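Hypothetical protein PH1313 (Pyrococcus horikoshii, PDB 1VBK) probably binds RNA and ATP as a THUMP-domain relative of the thiamine-biosynthesis protein ThiI, although its precise function has not been established. Local coordinates at residues Lys261-Pro265 / Asn266-Ser270; Gly172-Ile176 / Gly177-Arg181; Ile154-Gln158 / Gly159-Ile163. One frame throughout, in Å; residues are numbered along the deposited sequence.

Contact 1 of 3, residues Lys261-Pro265 / Asn266-Ser270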
ATOM      1  N   LYS A 261       7.590   1.536  14.705  1.00 19.13           N
ATOM      2  CA  LYS A 261       8.733   1.831  15.575  1.00 20.99           C
ATOM      3  C   LYS A 261       8.458   1.328  16.990  1.00 22.86           C
ATOM      4  O   LYS A 261       7.306   1.228  17.400  1.00 23.40           O
ATOM      5  CB  LYS A 261       9.025   3.337  15.591  1.00 21.21           C
ATOM      6  CG  LYS A 261       9.620   3.852  14.281  1.00 22.87           C
ATOM      7  CD  LYS A 261       9.841   5.362  14.287  1.00 24.89           C
ATOM      8  CE  LYS A 261      10.880   5.786  15.310  1.00 29.18           C
ATOM      9  NZ  LYS A 261      11.059   7.273  15.328  1.00 31.43           N
ATOM     10  N   GLY A 262       9.519   1.015  17.731  1.00 24.83           N
ATOM     11  CA  GLY A 262       9.352   0.498  19.080  1.00 28.31           C
ATOM     12  C   GLY A 262       9.283   1.538  20.181  1.00 31.20           C
ATOM     13  O   GLY A 262       9.527   1.228  21.347  1.00 31.20           O
ATOM     14  N   LEU A 263       8.929   2.764  19.812  1.00 34.07           N
ATOM     15  CA  LEU A 263       8.833   3.875  20.752  1.00 36.57           C
ATOM     16  C   LEU A 263       7.879   3.620  21.922  1.00 38.13           C
ATOM     17  O   LEU A 263       6.786   3.073  21.748  1.00 37.68           O
ATOM     18  CB  LEU A 263       8.394   5.134  19.997  1.00 38.13           C
ATOM     19  CG  LEU A 263       8.475   6.484  20.711  1.00 39.19           C
ATOM     20  CD1 LEU A 263       9.925   6.805  21.035  1.00 40.70           C
ATOM     21  CD2 LEU A 263       7.886   7.562  19.819  1.00 39.26           C
ATOM     22  N   ARG A 264       8.304   4.024  23.117  1.00 40.29           N
ATOM     23  CA  ARG A 264       7.501   3.872  24.328  1.00 42.69           C
ATOM     24  C   ARG A 264       7.235   5.245  24.937  1.00 43.03           C
ATOM     25  O   ARG A 264       8.017   6.176  24.749  1.00 41.89           O
ATOM     26  CB  ARG A 264       8.233   3.021  25.367  1.00 45.43           C
ATOM     27  CG  ARG A 264       8.509   1.591  24.961  1.00 49.35           C
ATOM     28  CD  ARG A 264       9.271   0.890  26.070  1.00 51.92           C
ATOM     29  NE  ARG A 264      10.523   1.580  26.376  1.00 54.13           N
ATOM     30  CZ  ARG A 264      11.277   1.322  27.440  1.00 55.50           C
ATOM     31  NH1 ARG A 264      10.906   0.389  28.306  1.00 56.60           N
ATOM     32  NH2 ARG A 264      12.405   1.992  27.635  1.00 56.19           N
ATOM     33  N   PRO A 265       6.132   5.382  25.691  1.00 43.98           N
ATOM     34  CA  PRO A 265       5.787   6.659  26.324  1.00 44.53           C
ATOM     35  C   PRO A 265       6.970   7.204  27.121  1.00 44.92           C
ATOM     36  O   PRO A 265       7.162   8.415  27.228  1.00 44.99           O
ATOM     37  CB  PRO A 265       4.610   6.288  27.224  1.00 44.84           C
ATOM     38  CG  PRO A 265       3.962   5.158  26.482  1.00 44.90           C
ATOM     39  CD  PRO A 265       5.153   4.339  26.046  1.00 44.07           C
ATOM     40  N   ASN A 266       7.765   6.288  27.662  1.00 45.36           N
ATOM     41  CA  ASN A 266       8.935   6.619  28.465  1.00 46.55           C
ATOM     42  C   ASN A 266      10.050   7.303  27.674  1.00 45.45           C
ATOM     43  O   ASN A 266      10.957   7.892  28.263  1.00 45.36           O
ATOM     44  CB  ASN A 266       9.466   5.336  29.124  1.00 49.37           C
ATOM     45  CG  ASN A 266      10.906   5.459  29.592  1.00 52.50           C
ATOM     46  OD1 ASN A 266      11.783   4.701  29.169  1.00 54.14           O
ATOM     47  ND2 ASN A 266      11.159   6.426  30.468  1.00 54.71           N
ATOM     48  N   ASP A 267       9.977   7.238  26.348  1.00 43.86           N
ATOM     49  CA  ASP A 267      11.005   7.841  25.499  1.00 41.97           C
ATOM     50  C   ASP A 267      10.607   9.213  24.957  1.00 40.60           C
ATOM     51  O   ASP A 267      11.395   9.871  24.279  1.00 39.32           O
ATOM     52  CB  ASP A 267      11.312   6.932  24.302  1.00 43.64           C
ATOM     53  CG  ASP A 267      11.436   5.472  24.686  1.00 46.75           C
ATOM     54  OD1 ASP A 267      12.212   5.159  25.615  1.00 48.50           O
ATOM     55  OD2 ASP A 267      10.760   4.635  24.045  1.00 46.26           O
ATOM     56  N   LEU A 268       9.391   9.646  25.258  1.00 39.38           N
ATOM     57  CA  LEU A 268       8.907  10.922  24.746  1.00 39.08           C
ATOM     58  C   LEU A 268       8.941  12.078  25.735  1.00 38.24           C
ATOM     59  O   LEU A 268       9.013  11.872  26.944  1.00 37.30           O
ATOM     60  CB  LEU A 268       7.473  10.746  24.239  1.00 39.27           C
ATOM     61  CG  LEU A 268       7.284   9.759  23.083  1.00 39.60           C
ATOM     62  CD1 LEU A 268       5.815   9.406  22.933  1.00 40.15           C
ATOM     63  CD2 LEU A 268       7.837  10.373  21.805  1.00 39.12           C
ATOM     64  N   ASN A 269       8.910  13.297  25.199  1.00 38.16           N
ATOM     65  CA  ASN A 269       8.861  14.496  26.026  1.00 38.06           C
ATOM     66  C   ASN A 269       7.404  14.955  25.952  1.00 36.78           C
ATOM     67  O   ASN A 269       6.601  14.344  25.239  1.00 36.11           O
ATOM     68  CB  ASN A 269       9.810  15.596  25.509  1.00 38.66           C
ATOM     69  CG  ASN A 269       9.665  15.861  24.018  1.00 41.00           C
ATOM     70  OD1 ASN A 269       8.570  15.806  23.460  1.00 40.98           O
ATOM     71  ND2 ASN A 269      10.784  16.172  23.369  1.00 41.96           N
ATOM     72  N   SER A 270       7.053  16.009  26.681  1.00 35.12           N
ATOM     73  CA  SER A 270       5.673  16.490  26.684  1.00 34.09           C
ATOM     74  C   SER A 270       5.185  16.915  25.300  1.00 33.16           C
ATOM     75  O   SER A 270       3.986  16.887  25.021  1.00 32.32           O
ATOM     76  CB  SER A 270       5.515  17.649  27.679  1.00 33.54           C
ATOM     77  OG  SER A 270       6.342  18.748  27.341  1.00 34.46           O
TER
HETATM   78  O   HOH W   1      11.457   1.835  23.239  1.00 43.81           O
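The guanidinium of Arg-264 has the amide carbon CG of Asn-266 over one face and Asp-267 OD1 at its edge, close to its plane. Arg-264 and Asn-266 run side by side in the same direction, the amide standing almost upright on the guanidinium with 87° between the planes; Arg-264 NH2 comes within 3.2 Å of Asn-266 OD1, but at an angle too poor for a hydrogen bond. The carboxylate of Asp-267 is turned 38° from the guanidinium, and the salt bridge from Arg-264 NH2 to Asp-267 OD1 is long at 3.8 Å. A bend in the arginine chain (chi3 -58°) swings the guanidinium into this position. The stronger hold is on the other oxygen: Asp-267 OD2 accepts from Arg-264 N at 2.7 Å on its anti side. A bridging water also donates to Asp-267 OD2 and to Gly-262 O, and accepts weakly from Arg-264 NE. In return, Asp-267 N donates to Arg-264 O over 2.7 Å, and Leu-268 N reaches Pro-265 O at 3.2 Å. With an alanine in place of Arg-264, Asp-267 OD1 would probably be left without its distant positive mate, and Asn-266 without the flat group beside it. Leu-263 and Leu-268 cross at about a right angle, their CD2 atoms tightly packed at 3.4 Å, and both rest on Ile-275 and Ile-291. The reciprocal Arg-264/Asp-267 bonding fastens a short 3-10 turn in the loop following strand 258-260 of a five-stranded parallel sheet, consistent with the HUP-type alpha/beta fold of ThiI-like proteins.

Contact 2 of 3, residues Gly172-Ile176 / Gly177-Arg181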
ATOM      1  N   GLY A 172      -4.328 -16.343  17.571  1.00 24.13           N
ATOM      2  CA  GLY A 172      -5.418 -15.467  17.199  1.00 22.78           C
ATOM      3  C   GLY A 172      -4.849 -14.428  16.252  1.00 23.50           C
ATOM      4  O   GLY A 172      -3.922 -14.725  15.490  1.00 22.53           O
ATOM      5  N   GLY A 173      -5.382 -13.212  16.296  1.00 22.32           N
ATOM      6  CA  GLY A 173      -4.882 -12.172  15.411  1.00 22.37           C
ATOM      7  C   GLY A 173      -5.425 -12.330  14.002  1.00 23.39           C
ATOM      8  O   GLY A 173      -6.493 -12.916  13.805  1.00 23.82           O
ATOM      9  N   LEU A 174      -4.691 -11.815  13.018  1.00 21.47           N
ATOM     10  CA  LEU A 174      -5.116 -11.893  11.622  1.00 21.17           C
ATOM     11  C   LEU A 174      -3.977 -12.435  10.761  1.00 20.61           C
ATOM     12  O   LEU A 174      -2.806 -12.227  11.064  1.00 21.41           O
ATOM     13  CB  LEU A 174      -5.545 -10.505  11.133  1.00 21.13           C
ATOM     14  CG  LEU A 174      -6.730  -9.886  11.892  1.00 24.38           C
ATOM     15  CD1 LEU A 174      -6.894  -8.425  11.504  1.00 24.94           C
ATOM     16  CD2 LEU A 174      -8.014 -10.662  11.583  1.00 24.69           C
ATOM     17  N   PRO A 175      -4.307 -13.146   9.673  1.00 20.95           N
ATOM     18  CA  PRO A 175      -3.267 -13.704   8.803  1.00 19.48           C
ATOM     19  C   PRO A 175      -2.326 -12.632   8.249  1.00 19.65           C
ATOM     20  O   PRO A 175      -2.770 -11.569   7.821  1.00 18.61           O
ATOM     21  CB  PRO A 175      -4.070 -14.394   7.699  1.00 21.46           C
ATOM     22  CG  PRO A 175      -5.385 -14.713   8.363  1.00 19.66           C
ATOM     23  CD  PRO A 175      -5.649 -13.473   9.168  1.00 18.54           C
ATOM     24  N   ILE A 176      -1.027 -12.916   8.265  1.00 19.96           N
ATOM     25  CA  ILE A 176      -0.040 -11.972   7.747  1.00 20.09           C
ATOM     26  C   ILE A 176      -0.359 -11.703   6.279  1.00 20.55           C
ATOM     27  O   ILE A 176      -0.491 -12.631   5.483  1.00 18.14           O
ATOM     28  CB  ILE A 176       1.394 -12.544   7.863  1.00 20.40           C
ATOM     29  CG1 ILE A 176       1.786 -12.647   9.343  1.00 21.02           C
ATOM     30  CG2 ILE A 176       2.384 -11.660   7.101  1.00 21.99           C
ATOM     31  CD1 ILE A 176       3.195 -13.126   9.584  1.00 19.19           C
ATOM     32  N   GLY A 177      -0.491 -10.428   5.928  1.00 21.33           N
ATOM     33  CA  GLY A 177      -0.796 -10.077   4.553  1.00 22.32           C
ATOM     34  C   GLY A 177      -2.214  -9.581   4.324  1.00 23.07           C
ATOM     35  O   GLY A 177      -2.480  -8.915   3.326  1.00 25.02           O
ATOM     36  N   THR A 178      -3.129  -9.894   5.238  1.00 22.11           N
ATOM     37  CA  THR A 178      -4.514  -9.461   5.087  1.00 21.86           C
ATOM     38  C   THR A 178      -4.711  -7.987   5.421  1.00 23.21           C
ATOM     39  O   THR A 178      -5.722  -7.391   5.045  1.00 23.80           O
ATOM     40  CB  THR A 178      -5.470 -10.286   5.980  1.00 22.63           C
ATOM     41  OG1 THR A 178      -5.064 -10.174   7.351  1.00 22.78           O
ATOM     42  CG2 THR A 178      -5.465 -11.744   5.562  1.00 19.49           C
ATOM     43  N   GLU A 179      -3.751  -7.391   6.121  1.00 23.84           N
ATOM     44  CA  GLU A 179      -3.875  -5.986   6.489  1.00 26.39           C
ATOM     45  C   GLU A 179      -2.783  -5.076   5.932  1.00 27.10           C
ATOM     46  O   GLU A 179      -2.438  -4.070   6.547  1.00 29.80           O
ATOM     47  CB  GLU A 179      -3.940  -5.842   8.012  1.00 25.04           C
ATOM     48  CG  GLU A 179      -5.176  -6.474   8.664  1.00 28.11           C
ATOM     49  CD  GLU A 179      -6.493  -5.859   8.199  1.00 30.82           C
ATOM     50  OE1 GLU A 179      -6.570  -4.615   8.078  1.00 30.67           O
ATOM     51  OE2 GLU A 179      -7.459  -6.619   7.969  1.00 31.81           O
ATOM     52  N   GLY A 180      -2.236  -5.428   4.774  1.00 27.21           N
ATOM     53  CA  GLY A 180      -1.222  -4.587   4.162  1.00 27.65           C
ATOM     54  C   GLY A 180       0.230  -4.861   4.511  1.00 28.30           C
ATOM     55  O   GLY A 180       0.555  -5.817   5.223  1.00 26.56           O
ATOM     56  N   ARG A 181       1.106  -3.995   4.006  1.00 25.17           N
ATOM     57  CA  ARG A 181       2.540  -4.122   4.221  1.00 24.16           C
ATOM     58  C   ARG A 181       3.163  -2.855   4.803  1.00 22.30           C
ATOM     59  O   ARG A 181       2.863  -1.744   4.369  1.00 20.03           O
ATOM     60  CB  ARG A 181       3.221  -4.470   2.895  1.00 26.17           C
ATOM     61  CG  ARG A 181       4.720  -4.235   2.862  1.00 25.19           C
ATOM     62  CD  ARG A 181       5.253  -4.442   1.458  1.00 26.63           C
ATOM     63  NE  ARG A 181       5.202  -5.848   1.076  1.00 26.58           N
ATOM     64  CZ  ARG A 181       5.319  -6.295  -0.169  1.00 23.95           C
ATOM     65  NH1 ARG A 181       5.485  -5.444  -1.173  1.00 22.53           N
ATOM     66  NH2 ARG A 181       5.292  -7.599  -0.406  1.00 23.32           N
TER
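Pro-175 and Thr-178 lie obliquely over one another, the threonine closing back on the residue three places before it. The methyl CG2 of Thr-178 rests against the proline ring, 3.7 Å from Pro-175 CB, while its hydroxyl is directed at the proline carbonyl. This division follows from the first torsion of Thr-178 (chi1 58°), which sets OG1 between the backbone N and the carbonyl carbon and CG2 anti to that carbon. Thr-178 OG1 thus donates to Pro-175 O at 2.7 Å, lying in the carbonyl plane on a lone pair. The same oxygen takes a second bond from Thr-178 N, 3.1 Å long and nearly straight, whose donor is tilted 34° from the plane. Two donors of a single residue therefore grip one carbonyl, the backbone one being the closing bond of a type II beta turn from Pro-175 to Thr-178. Gly-177 occupies its third position, where a side chain would collide with Ile-176 O.

A second, overlapping type I turn runs from Gly-177 to Gly-180 and brings Glu-179 round to Leu-174. These two side chains approach at a slant: Leu-174 CD1 touches Glu-179 CG at 3.9 Å, and the bend of the glutamate chain at chi2 (-62°) turns its carboxylate back alongside the same methyl. Leu-174 CB also comes to 3.8 Å from Thr-178 OG1. The carboxylate of Glu-179 finds its principal partner beyond the turn, where OE2 accepts from Arg-16 N.

The double turn leads into strand 181-185 of the parallel sheet. Helix 19-36 packs on it through Phe-22 against Leu-174 and Pro-175 and through Ile-25 against Thr-178, whereas Ile-176 reaches Phe-69 and Glu-204, the latter on strand 204-210.

Contact 3 of 3, residues Ile154-Gln158 / Gly159-Ile163; sequences IEIMQ and GKAYI
Glu-155 and Tyr-162 form a hydrogen-bonded antiparallel pair, Glu-155 N donating to Tyr-162 O at 3.0 Å and Tyr-162 N to Glu-155 O at 2.7 Å. Met-157 and Lys-160 repeat the arrangement and close a type I' beta turn, with Gln-158 and Gly-159 both at positive phi: a beta hairpin with a two-residue loop. Weaker CA-H...O contacts reinforce it, among them Ile-156 CA to Lys-160 O at 3.3 Å.

Apolar contacts fall on both faces. With its chain bent at chi3 (73°), Met-157 turns CE to the tyrosine, 3.9 Å from Tyr-162 CE2, in an oblique approach. On the other face Ile-154 meets Ile-163 and Ile-156 meets Ala-161, both loosely.

One water joins turn and ring, donating to Met-157 O at 2.7 Å and bonded at 2.7 Å to Tyr-162 OH in the plane of the ring. The edge of the same ring also lies beside a backbone acceptor, Glu-155 O, which is near the ring plane and 3.4 Å from Tyr-162 CD2. Ionic partners come from beyond the hairpin: Glu-155 is paired with Arg-7 and Arg-50, and Lys-160 with Glu-81.

Within the THUMP domain the hairpin lies between strand 108-115, parallel to strand 150-157, and strand 71-81, antiparallel to strand 160-164, while helices 84-102 and 124-138 cover the isoleucine face.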
ATOM      1  N   ILE A 154     -15.733 -33.869  18.091  1.00 15.32           N
ATOM      2  CA  ILE A 154     -16.196 -34.488  16.856  1.00 17.34           C
ATOM      3  C   ILE A 154     -16.787 -33.445  15.917  1.00 18.72           C
ATOM      4  O   ILE A 154     -17.742 -32.756  16.268  1.00 20.10           O
ATOM      5  CB  ILE A 154     -17.285 -35.554  17.144  1.00 19.31           C
ATOM      6  CG1 ILE A 154     -16.748 -36.599  18.128  1.00 19.70           C
ATOM      7  CG2 ILE A 154     -17.739 -36.212  15.839  1.00 20.27           C
ATOM      8  CD1 ILE A 154     -17.792 -37.616  18.589  1.00 17.17           C
ATOM      9  N   GLU A 155     -16.206 -33.320  14.729  1.00 17.65           N
ATOM     10  CA  GLU A 155     -16.705 -32.378  13.745  1.00 16.69           C
ATOM     11  C   GLU A 155     -17.101 -33.168  12.508  1.00 17.55           C
ATOM     12  O   GLU A 155     -16.305 -33.942  11.975  1.00 19.67           O
ATOM     13  CB  GLU A 155     -15.630 -31.335  13.410  1.00 19.21           C
ATOM     14  CG  GLU A 155     -15.342 -30.386  14.572  1.00 21.51           C
ATOM     15  CD  GLU A 155     -14.411 -29.249  14.202  1.00 23.23           C
ATOM     16  OE1 GLU A 155     -14.345 -28.892  13.009  1.00 22.46           O
ATOM     17  OE2 GLU A 155     -13.759 -28.700  15.116  1.00 24.54           O
ATOM     18  N   ILE A 156     -18.342 -32.992  12.066  1.00 17.82           N
ATOM     19  CA  ILE A 156     -18.829 -33.705  10.892  1.00 19.76           C
ATOM     20  C   ILE A 156     -19.018 -32.729   9.741  1.00 19.89           C
ATOM     21  O   ILE A 156     -19.667 -31.697   9.881  1.00 19.87           O
ATOM     22  CB  ILE A 156     -20.156 -34.424  11.194  1.00 20.15           C
ATOM     23  CG1 ILE A 156     -19.984 -35.293  12.443  1.00 19.88           C
ATOM     24  CG2 ILE A 156     -20.563 -35.292   9.999  1.00 21.56           C
ATOM     25  CD1 ILE A 156     -21.229 -36.039  12.852  1.00 22.37           C
ATOM     26  N   MET A 157     -18.448 -33.069   8.596  1.00 21.47           N
ATOM     27  CA  MET A 157     -18.519 -32.194   7.442  1.00 23.03           C
ATOM     28  C   MET A 157     -18.491 -33.002   6.156  1.00 21.26           C
ATOM     29  O   MET A 157     -17.561 -33.772   5.916  1.00 20.19           O
ATOM     30  CB  MET A 157     -17.336 -31.220   7.501  1.00 24.45           C
ATOM     31  CG  MET A 157     -17.195 -30.269   6.335  1.00 28.98           C
ATOM     32  SD  MET A 157     -15.958 -29.000   6.716  1.00 33.12           S
ATOM     33  CE  MET A 157     -14.435 -29.946   6.606  1.00 31.65           C
ATOM     34  N   GLN A 158     -19.530 -32.832   5.341  1.00 21.41           N
ATOM     35  CA  GLN A 158     -19.638 -33.528   4.066  1.00 22.26           C
ATOM     36  C   GLN A 158     -19.324 -35.021   4.126  1.00 21.52           C
ATOM     37  O   GLN A 158     -18.432 -35.499   3.428  1.00 20.89           O
ATOM     38  CB  GLN A 158     -18.726 -32.857   3.030  1.00 25.45           C
ATOM     39  CG  GLN A 158     -19.027 -31.390   2.813  1.00 29.96           C
ATOM     40  CD  GLN A 158     -18.163 -30.757   1.728  1.00 34.79           C
ATOM     41  OE1 GLN A 158     -18.178 -29.544   1.547  1.00 37.73           O
ATOM     42  NE2 GLN A 158     -17.413 -31.579   1.001  1.00 35.11           N
ATOM     43  N   GLY A 159     -20.049 -35.753   4.968  1.00 20.05           N
ATOM     44  CA  GLY A 159     -19.848 -37.193   5.066  1.00 22.19           C
ATOM     45  C   GLY A 159     -18.602 -37.705   5.770  1.00 21.58           C
ATOM     46  O   GLY A 159     -18.371 -38.918   5.819  1.00 21.05           O
ATOM     47  N   LYS A 160     -17.790 -36.799   6.306  1.00 21.32           N
ATOM     48  CA  LYS A 160     -16.579 -37.197   7.015  1.00 21.38           C
ATOM     49  C   LYS A 160     -16.666 -36.722   8.457  1.00 20.27           C
ATOM     50  O   LYS A 160     -17.216 -35.656   8.735  1.00 20.30           O
ATOM     51  CB  LYS A 160     -15.335 -36.567   6.378  1.00 23.15           C
ATOM     52  CG  LYS A 160     -15.111 -36.902   4.907  1.00 27.65           C
ATOM     53  CD  LYS A 160     -14.804 -38.372   4.701  1.00 29.89           C
ATOM     54  CE  LYS A 160     -14.492 -38.655   3.239  1.00 33.57           C
ATOM     55  NZ  LYS A 160     -14.252 -40.102   3.002  1.00 37.15           N
ATOM     56  N   ALA A 161     -16.128 -37.523   9.372  1.00 20.11           N
ATOM     57  CA  ALA A 161     -16.108 -37.160  10.786  1.00 18.92           C
ATOM     58  C   ALA A 161     -14.645 -36.963  11.176  1.00 18.08           C
ATOM     59  O   ALA A 161     -13.789 -37.779  10.836  1.00 18.76           O
ATOM     60  CB  ALA A 161     -16.733 -38.269  11.637  1.00 19.21           C
ATOM     61  N   TYR A 162     -14.365 -35.873  11.877  1.00 18.51           N
ATOM     62  CA  TYR A 162     -13.011 -35.558  12.322  1.00 16.03           C
ATOM     63  C   TYR A 162     -13.032 -35.656  13.837  1.00 17.27           C
ATOM     64  O   TYR A 162     -13.673 -34.857  14.508  1.00 16.83           O
ATOM     65  CB  TYR A 162     -12.640 -34.146  11.870  1.00 17.07           C
ATOM     66  CG  TYR A 162     -12.671 -33.994  10.366  1.00 18.24           C
ATOM     67  CD1 TYR A 162     -11.577 -34.370   9.587  1.00 19.52           C
ATOM     68  CD2 TYR A 162     -13.812 -33.528   9.719  1.00 19.22           C
ATOM     69  CE1 TYR A 162     -11.620 -34.286   8.193  1.00 21.39           C
ATOM     70  CE2 TYR A 162     -13.869 -33.443   8.321  1.00 21.23           C
ATOM     71  CZ  TYR A 162     -12.770 -33.824   7.568  1.00 21.87           C
ATOM     72  OH  TYR A 162     -12.823 -33.755   6.193  1.00 22.46           O
ATOM     73  N   ILE A 163     -12.319 -36.642  14.365  1.00 17.11           N
ATOM     74  CA  ILE A 163     -12.301 -36.888  15.799  1.00 18.31           C
ATOM     75  C   ILE A 163     -10.971 -36.529  16.441  1.00 17.13           C
ATOM     76  O   ILE A 163      -9.915 -36.942  15.970  1.00 15.72           O
ATOM     77  CB  ILE A 163     -12.643 -38.362  16.053  1.00 18.71           C
ATOM     78  CG1 ILE A 163     -13.983 -38.677  15.371  1.00 21.67           C
ATOM     79  CG2 ILE A 163     -12.695 -38.651  17.544  1.00 19.39           C
ATOM     80  CD1 ILE A 163     -14.439 -40.110  15.522  1.00 24.27           C
TER
HETATM   81  O   HOH W   2     -15.094 -33.239   4.859  1.00 25.60           O

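How the contacts relate
Along the chain the three contacts follow in series, neither nesting nor crossing, and each closes a turn of its own. Contact 3 comes first, joining adjacent strands of the mixed sheet in the THUMP domain. After strand 168-169, contact 2 shapes the passage from that sheet into the first strand of the parallel sheet, beside the N-terminal helix 19-36. Contact 1 closes last, between strand 258-260 and helix 273-281. Contact 2 lies nearest the middle of the chain; its centre is about 29 Å from that of contact 3 and about 26 Å from that of contact 1. Contacts 1 and 3, centres about 51 Å apart, lie on opposite sides of the chain's centre.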